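Local coordinates for ThiJ/PfpI domain protein (Brachyspira murdochii, PDB 4HCJ) that binds magnesium ions and belongs to the DJ-1/PfpI family of alpha-beta-alpha sandwich proteins, though its reaction and substrate are not established, at residues A130-S133 with H134-G138; N116-I119 with L120-I123; Q20-E23 with Y24-K28. All blocks are in the same frame, centred on the assembly; numbering follows the deposited sequence.

Contact 1: residues A130-S133 with H134-G138; sequences ADES and HVRHG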
loop_
_atom_site.group_PDB
_atom_site.type_symbol
_atom_site.label_atom_id
_atom_site.label_comp_id
_atom_site.label_asym_id
_atom_site.label_seq_id
_atom_site.Cartn_x
_atom_site.Cartn_y
_atom_site.Cartn_z
ATOM N N ALA A 130 -4.373 -4.743 -15.631
ATOM C CA ALA A 130 -3.866 -3.742 -16.568
ATOM C C ALA A 130 -2.400 -3.364 -16.346
ATOM O O ALA A 130 -1.749 -2.847 -17.257
ATOM C CB ALA A 130 -4.728 -2.486 -16.513
ATOM N N ASP A 131 -1.888 -3.613 -15.145
ATOM C CA ASP A 131 -0.557 -3.168 -14.769
ATOM C C ASP A 131 0.494 -4.277 -14.847
ATOM O O ASP A 131 1.636 -4.072 -14.411
ATOM C CB ASP A 131 -0.560 -2.628 -13.325
ATOM C CG ASP A 131 -1.426 -1.386 -13.124
ATOM O OD1 ASP A 131 -1.735 -0.689 -14.118
ATOM O OD2 ASP A 131 -1.765 -1.103 -11.939
ATOM N N GLU A 132 0.152 -5.430 -15.387
ATOM C CA GLU A 132 1.083 -6.543 -15.331
ATOM C C GLU A 132 2.399 -6.287 -16.117
ATOM O O GLU A 132 3.432 -6.851 -15.762
ATOM C CB GLU A 132 0.353 -7.845 -15.721
ATOM C CG GLU A 132 -0.771 -8.246 -14.701
ATOM C CD GLU A 132 -1.482 -9.562 -15.000
ATOM O OE1 GLU A 132 -1.041 -10.294 -15.882
ATOM O OE2 GLU A 132 -2.503 -9.865 -14.349
ATOM N N SER A 133 2.381 -5.424 -17.140
ATOM C CA SER A 133 3.620 -5.046 -17.813
ATOM C C SER A 133 4.640 -4.479 -16.820
ATOM O O SER A 133 5.803 -4.904 -16.782
ATOM C CB SER A 133 3.315 -4.023 -18.903
ATOM O OG SER A 133 2.740 -2.862 -18.353
ATOM N N HIS A 134 4.198 -3.517 -16.016
ATOM C CA HIS A 134 5.108 -2.840 -15.098
ATOM C C HIS A 134 5.616 -3.773 -14.025
ATOM O O HIS A 134 6.779 -3.715 -13.605
ATOM C CB HIS A 134 4.415 -1.665 -14.420
ATOM C CG HIS A 134 3.737 -0.750 -15.377
ATOM N ND1 HIS A 134 4.422 0.195 -16.102
ATOM C CD2 HIS A 134 2.433 -0.625 -15.716
ATOM C CE1 HIS A 134 3.569 0.849 -16.870
ATOM N NE2 HIS A 134 2.361 0.363 -16.662
ATOM N N VAL A 135 4.722 -4.634 -13.549
ATOM C CA VAL A 135 5.065 -5.527 -12.462
ATOM C C VAL A 135 6.034 -6.618 -12.942
ATOM O O VAL A 135 7.026 -6.918 -12.264
ATOM C CB VAL A 135 3.782 -6.047 -11.798
ATOM C CG1 VAL A 135 4.095 -7.077 -10.720
ATOM C CG2 VAL A 135 3.027 -4.850 -11.174
ATOM N N ARG A 136 5.789 -7.173 -14.130
ATOM C CA ARG A 136 6.729 -8.127 -14.692
ATOM C C ARG A 136 8.069 -7.466 -15.005
ATOM O O ARG A 136 9.125 -8.107 -14.862
ATOM C CB ARG A 136 6.184 -8.778 -15.959
ATOM C CG ARG A 136 5.037 -9.730 -15.706
ATOM C CD ARG A 136 4.779 -10.635 -16.927
ATOM N NE ARG A 136 3.543 -11.415 -16.795
ATOM C CZ ARG A 136 3.423 -12.546 -16.115
ATOM N NH1 ARG A 136 4.469 -13.066 -15.475
ATOM N NH2 ARG A 136 2.245 -13.161 -16.080
ATOM N N HIS A 137 8.053 -6.197 -15.417
ATOM C CA HIS A 137 9.292 -5.495 -15.698
ATOM C C HIS A 137 10.182 -5.411 -14.453
ATOM O O HIS A 137 11.416 -5.434 -14.560
ATOM C CB HIS A 137 8.993 -4.098 -16.241
ATOM C CG HIS A 137 10.216 -3.296 -16.548
ATOM N ND1 HIS A 137 10.994 -3.505 -17.664
ATOM C CD2 HIS A 137 10.807 -2.298 -15.852
ATOM C CE1 HIS A 137 12.002 -2.644 -17.649
ATOM N NE2 HIS A 137 11.913 -1.905 -16.557
ATOM N N GLY A 138 9.551 -5.333 -13.282
ATOM C CA GLY A 138 10.246 -5.372 -12.010
ATOM C C GLY A 138 10.635 -6.759 -11.516
ATOM O O GLY A 138 10.992 -6.911 -10.344
HETATM O O HOH W 1 -0.791 0.057 -16.657
#
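His134 packs against the end of Ser133, whose OG sits over one face of the imidazole, offset toward the rim and 3.5 Å from His134 CD2. Ser133 chi1 of 61°, with OG wedged between its own backbone N and carbonyl carbon, puts the hydroxyl there. In the plane of the ring, at its edge, a water lies 3.2 Å from His134 NE2; it donates to Ala130 O and to Asp131 OD1, so the imidazole is linked through it to the 3-10 segment just before the helix. The other carboxylate oxygen of Asp131, OD2, is held by Ser109 OG, and the ring of Trp85 meets that of His134 at about 55°. The backbone N of His134 makes a weak bond back to Asp131 O.

Val135 N takes the same carbonyl in a straighter bond, 3.3 Å to Asp131 O and in its carbonyl plane, while CG2 of Val135 touches this oxygen at 3.6 Å. This is the opening of helix 132-137, a short helix entered from a 3-10 segment, with Asp131 at the N-cap position; it connects strands 124-125 and 141-142 in a beta-alpha-beta crossover. Val135 touches Val112 of helix 110-116.

Arg136 N bonds to Glu132 O at 2.9 Å. Its CG lies 3.3 Å from Glu132 O, and the chain then runs extended to NE. In one of its two conformers the Glu132 carboxylate lies obliquely to the guanidinium, beyond a salt bridge, and both side chains touch Ile142.

His137 N closes the next turn on Ser133 O, 2.9 Å away, and its CB rests against that oxygen. CG points anti to the backbone N (chi1 180°), carrying the imidazole outward to a magnesium ion about 2 Å from the side chain.

Contact 2: residues N116-I119 with L120-I123; sequences NAKI and LEEI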
loop_
_atom_site.group_PDB
_atom_site.type_symbol
_atom_site.label_atom_id
_atom_site.label_comp_id
_atom_site.label_asym_id
_atom_site.label_seq_id
_atom_site.Cartn_x
_atom_site.Cartn_y
_atom_site.Cartn_z
ATOM N N ASN A 116 8.512 -0.800 -9.085
ATOM C CA ASN A 116 9.467 0.189 -9.574
ATOM C C ASN A 116 10.575 0.494 -8.565
ATOM O O ASN A 116 11.667 0.893 -8.960
ATOM C CB ASN A 116 8.753 1.465 -9.986
ATOM C CG ASN A 116 7.952 1.317 -11.267
ATOM O OD1 ASN A 116 8.028 0.298 -11.949
ATOM N ND2 ASN A 116 7.195 2.347 -11.606
ATOM N N ALA A 117 10.304 0.289 -7.281
ATOM C CA ALA A 117 11.308 0.431 -6.227
ATOM C C ALA A 117 12.279 -0.754 -6.181
ATOM O O ALA A 117 13.223 -0.746 -5.380
ATOM C CB ALA A 117 10.625 0.563 -4.876
ATOM N N LYS A 118 12.047 -1.767 -7.015
ATOM C CA LYS A 118 12.895 -2.964 -7.097
ATOM C C LYS A 118 12.848 -3.804 -5.835
ATOM O O LYS A 118 13.818 -4.482 -5.499
ATOM C CB LYS A 118 14.342 -2.609 -7.446
ATOM C CG LYS A 118 14.448 -1.878 -8.741
ATOM C CD LYS A 118 13.906 -2.757 -9.823
ATOM C CE LYS A 118 12.918 -2.018 -10.650
ATOM N NZ LYS A 118 13.564 -1.671 -11.960
ATOM N N ILE A 119 11.725 -3.775 -5.136
ATOM C CA ILE A 119 11.563 -4.645 -3.977
ATOM C C ILE A 119 10.758 -5.901 -4.275
ATOM O O ILE A 119 10.562 -6.727 -3.389
ATOM C CB ILE A 119 10.978 -3.906 -2.743
ATOM C CG1 ILE A 119 9.515 -3.467 -2.953
ATOM C CG2 ILE A 119 11.887 -2.737 -2.317
ATOM C CD1 ILE A 119 8.769 -3.305 -1.630
ATOM N N LEU A 120 10.325 -6.067 -5.518
ATOM C CA LEU A 120 9.538 -7.239 -5.894
ATOM C C LEU A 120 10.305 -8.188 -6.813
ATOM O O LEU A 120 9.719 -9.131 -7.358
ATOM C CB LEU A 120 8.209 -6.854 -6.543
ATOM C CG LEU A 120 7.323 -5.916 -5.718
ATOM C CD1 LEU A 120 6.007 -5.651 -6.453
ATOM C CD2 LEU A 120 7.053 -6.476 -4.336
ATOM N N GLU A 121 11.607 -7.969 -6.998
ATOM C CA GLU A 121 12.368 -8.856 -7.867
ATOM C C GLU A 121 12.381 -10.277 -7.306
ATOM O O GLU A 121 12.775 -10.497 -6.157
ATOM C CB GLU A 121 13.790 -8.343 -8.060
ATOM C CG GLU A 121 13.866 -6.977 -8.686
ATOM C CD GLU A 121 15.210 -6.718 -9.334
ATOM O OE1 GLU A 121 16.231 -6.650 -8.618
ATOM O OE2 GLU A 121 15.255 -6.583 -10.573
ATOM N N GLU A 122 11.935 -11.238 -8.114
ATOM C CA GLU A 122 11.875 -12.648 -7.728
ATOM C C GLU A 122 10.870 -12.916 -6.601
ATOM O O GLU A 122 10.952 -13.951 -5.958
ATOM C CB GLU A 122 13.263 -13.212 -7.394
ATOM C CG GLU A 122 14.354 -12.722 -8.319
ATOM C CD GLU A 122 14.093 -13.023 -9.777
ATOM O OE1 GLU A 122 13.597 -14.128 -10.074
ATOM O OE2 GLU A 122 14.384 -12.158 -10.642
ATOM N N ILE A 123 9.919 -12.000 -6.393
ATOM C CA ILE A 123 8.899 -12.144 -5.361
ATOM C C ILE A 123 7.556 -12.479 -5.998
ATOM O O ILE A 123 7.186 -11.919 -7.038
ATOM C CB ILE A 123 8.763 -10.835 -4.530
ATOM C CG1 ILE A 123 10.103 -10.391 -3.935
ATOM C CG2 ILE A 123 7.686 -10.966 -3.447
ATOM C CD1 ILE A 123 10.738 -11.408 -2.988
HETATM O O HOH W 2 13.786 -6.988 -5.085
HETATM O O HOH W 3 13.541 -4.901 -12.036
HETATM O O HOH W 4 16.327 -6.332 -6.007
#
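Ile119 and Leu120 make the tight side of this contact, with CG1 of Ile119 4.1 Å from CD2 of Leu120 as the two side chains pass at a slant. Leu120 CD2 also lies against the Ile119 carbonyl, 3.6 Å from its O. From the far side of the turn Ile123 comes back to the same place, its CG1 3.7 Å from Ile119 O, so one carbonyl oxygen is covered by two aliphatic branches. CG1 of Ile119 stands between its own backbone N and carbonyl carbon (chi1 68°), the position that brings this branch up to Leu120. Lys95 and Leu98 of helix 88-99 pack on Ile119, while Leu120 also meets Val111, Met114 and Ala115 of helix 110-116 and Ile153 of the main sheet. Were Leu120 an alanine, a gap would probably open between helix 110-116 and Ile153, and Ile119 CG1 would lose its apolar neighbour.

Helix 110-116 finishes in a Schellman motif, with Lys118 at positive phi (66°), and a type II beta turn from Leu120 to Ile123 follows, closed by Ile123 N to Leu120 O at 3.0 Å; the chain then enters strand 124-125.

Opposite in character is the polar side, where Lys118 and Glu121 meet mainly through water. Two waters donate to Lys118 O: one also weakly accepts from Glu121 N, and the other donates to Glu121 OE1 as well. Glu121 OE2 receives a third water at 2.8 Å, but its direct partner is Asn139 ND2. In the conformer of Lys118 described, one of two, NZ stays 5.4 Å from Glu121 OE2, beyond a salt bridge. A bound magnesium ion lies about 4 Å from the Glu121 side chain.

Contact 3: residues Q20-E23 with Y24-K28; sequences QDEE and YFESK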
loop_
_atom_site.group_PDB
_atom_site.type_symbol
_atom_site.label_atom_id
_atom_site.label_comp_id
_atom_site.label_asym_id
_atom_site.label_seq_id
_atom_site.Cartn_x
_atom_site.Cartn_y
_atom_site.Cartn_z
ATOM N N GLN A 20 -8.006 5.175 -5.201
ATOM C CA GLN A 20 -9.091 4.219 -5.346
ATOM C C GLN A 20 -9.882 4.118 -4.046
ATOM O O GLN A 20 -9.396 3.553 -3.061
ATOM C CB GLN A 20 -8.541 2.850 -5.756
ATOM C CG GLN A 20 -9.614 1.886 -6.214
ATOM C CD GLN A 20 -10.193 2.272 -7.551
ATOM O OE1 GLN A 20 -9.453 2.470 -8.518
ATOM N NE2 GLN A 20 -11.514 2.426 -7.608
ATOM N N ASP A 21 -11.100 4.663 -4.037
ATOM C CA ASP A 21 -11.856 4.774 -2.794
ATOM C C ASP A 21 -11.964 3.456 -2.035
ATOM O O ASP A 21 -11.727 3.415 -0.828
ATOM C CB ASP A 21 -13.284 5.294 -3.052
ATOM C CG ASP A 21 -13.321 6.662 -3.694
ATOM O OD1 ASP A 21 -14.042 7.545 -3.171
ATOM O OD2 ASP A 21 -12.656 6.841 -4.734
ATOM N N GLU A 22 -12.348 2.379 -2.715
ATOM C CA GLU A 22 -12.648 1.151 -1.990
ATOM C C GLU A 22 -11.408 0.615 -1.299
ATOM O O GLU A 22 -11.461 0.088 -0.189
ATOM C CB GLU A 22 -13.157 0.074 -2.946
ATOM C CG GLU A 22 -14.379 0.456 -3.753
ATOM C CD GLU A 22 -14.042 0.986 -5.143
ATOM O OE1 GLU A 22 -13.035 1.721 -5.300
ATOM O OE2 GLU A 22 -14.790 0.658 -6.098
ATOM N N GLU A 23 -10.278 0.730 -1.982
ATOM C CA GLU A 23 -9.027 0.194 -1.448
ATOM C C GLU A 23 -8.674 0.865 -0.137
ATOM O O GLU A 23 -8.230 0.196 0.807
ATOM C CB GLU A 23 -7.889 0.369 -2.457
ATOM C CG GLU A 23 -8.065 -0.443 -3.736
ATOM C CD GLU A 23 -7.013 -0.157 -4.791
ATOM O OE1 GLU A 23 -6.108 0.650 -4.523
ATOM O OE2 GLU A 23 -7.095 -0.751 -5.897
ATOM N N TYR A 24 -8.879 2.184 -0.069
ATOM C CA TYR A 24 -8.633 2.932 1.146
ATOM C C TYR A 24 -9.730 2.708 2.195
ATOM O O TYR A 24 -9.444 2.255 3.310
ATOM C CB TYR A 24 -8.483 4.436 0.839
ATOM C CG TYR A 24 -8.395 5.275 2.099
ATOM C CD1 TYR A 24 -7.264 5.240 2.921
ATOM C CD2 TYR A 24 -9.454 6.091 2.477
ATOM C CE1 TYR A 24 -7.200 5.990 4.075
ATOM C CE2 TYR A 24 -9.391 6.855 3.630
ATOM C CZ TYR A 24 -8.262 6.802 4.425
ATOM O OH TYR A 24 -8.212 7.571 5.562
ATOM N N PHE A 25 -10.973 3.051 1.872
ATOM C CA PHE A 25 -12.022 3.054 2.892
ATOM C C PHE A 25 -12.337 1.657 3.432
ATOM O O PHE A 25 -12.557 1.495 4.636
ATOM C CB PHE A 25 -13.293 3.747 2.380
ATOM C CG PHE A 25 -13.120 5.227 2.153
ATOM C CD1 PHE A 25 -13.001 6.110 3.226
ATOM C CD2 PHE A 25 -13.066 5.734 0.857
ATOM C CE1 PHE A 25 -12.827 7.477 3.002
ATOM C CE2 PHE A 25 -12.897 7.100 0.629
ATOM C CZ PHE A 25 -12.773 7.966 1.701
ATOM N N GLU A 26 -12.369 0.652 2.560
ATOM C CA GLU A 26 -12.700 -0.691 3.023
ATOM C C GLU A 26 -11.572 -1.298 3.846
ATOM O O GLU A 26 -11.818 -1.986 4.835
ATOM C CB GLU A 26 -13.084 -1.603 1.857
ATOM C CG GLU A 26 -14.339 -1.134 1.136
ATOM C CD GLU A 26 -14.726 -2.016 -0.045
ATOM O OE1 GLU A 26 -14.096 -3.075 -0.236
ATOM O OE2 GLU A 26 -15.666 -1.658 -0.783
ATOM N N SER A 27 -10.332 -1.029 3.472
ATOM C CA SER A 27 -9.225 -1.540 4.270
ATOM C C SER A 27 -9.141 -0.820 5.607
ATOM O O SER A 27 -8.876 -1.455 6.633
ATOM C CB SER A 27 -7.887 -1.495 3.522
ATOM O OG SER A 27 -7.415 -0.177 3.290
ATOM N N LYS A 28 -9.399 0.488 5.598
ATOM C CA LYS A 28 -9.304 1.280 6.811
ATOM C C LYS A 28 -10.260 0.748 7.884
ATOM O O LYS A 28 -9.896 0.650 9.058
ATOM C CB LYS A 28 -9.583 2.750 6.514
ATOM C CG LYS A 28 -9.554 3.647 7.746
ATOM C CD LYS A 28 -9.758 5.106 7.335
ATOM C CE LYS A 28 -9.850 6.050 8.523
ATOM N NZ LYS A 28 -10.003 7.427 8.038
#
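Phe25 meets Asp21 at the edge of its ring: Asp21 CB lies in the ring plane, 3.9 Å from Phe25 CD2. The Asp21 side chain and the ring run side by side in the same direction, carboxylate and ring planes 43° apart. Over one face of the phenyl, above its centre, sits CD2 of the neighbouring Tyr24, while Phe25 CE1 lies in turn at the edge of the Tyr24 ring. These residues belong to the first two turns of helix 21-33, the helix of the beta-alpha-beta unit that joins strands 9-13 and 37-42 of the central sheet.

Asp21 does double duty: its carbonyl accepts Phe25 N at 2.8 Å, almost straight on (C=O...N angle 173°), and its carboxylate is fixed from outside, OD2 by Leu52 N and OD1 by Gly54 N. In Tyr24, CG anti to the backbone N (chi1 173°) puts the ring against Tyr12, which it meets edge-to-face, and its OH bonds to Thr56 OG1 and takes Lys28 NZ.

On another side of the helix Glu22 and Glu26 also lie alongside one another; in the conformer of Glu26 described, one of two, OE2 is 3.7 Å from Glu22 CB and the carboxylates are nearly perpendicular. The Glu22 chain bends at chi2, and its OE1 offers the syn lone pair to Gln20 NE2 at 2.9 Å. Glu23 is held by Gly77 N through OE1. Its carbonyl O takes, in the carbonyl plane, a 2.6 Å bond from Ser27 OG, a hydroxyl that also bonds to Tyr12 OH.

In the fold
Contact 3 comes first along the chain, then contact 2, then contact 1. Contact 3 starts helix 21-33, which packs on the main mixed sheet. Contact 2 and contact 3 lie on opposite sides of the chain's centre, their centres about 24 Å apart. The centres of contact 1 and contact 3 are about 22 Å apart. Contacts 1 and 2 have centres about 11 Å apart and touch, Gly138 O lying 3.3 Å from Glu121 CG. Residues 116-123 lead into strand 124-125 and residues 130-138 carry the chain on to strand 141-142, its parallel partner. Magnesium ions lie near both, directly at His137 and more distantly from Glu121, while contact 3 lies away from the annotated metal site.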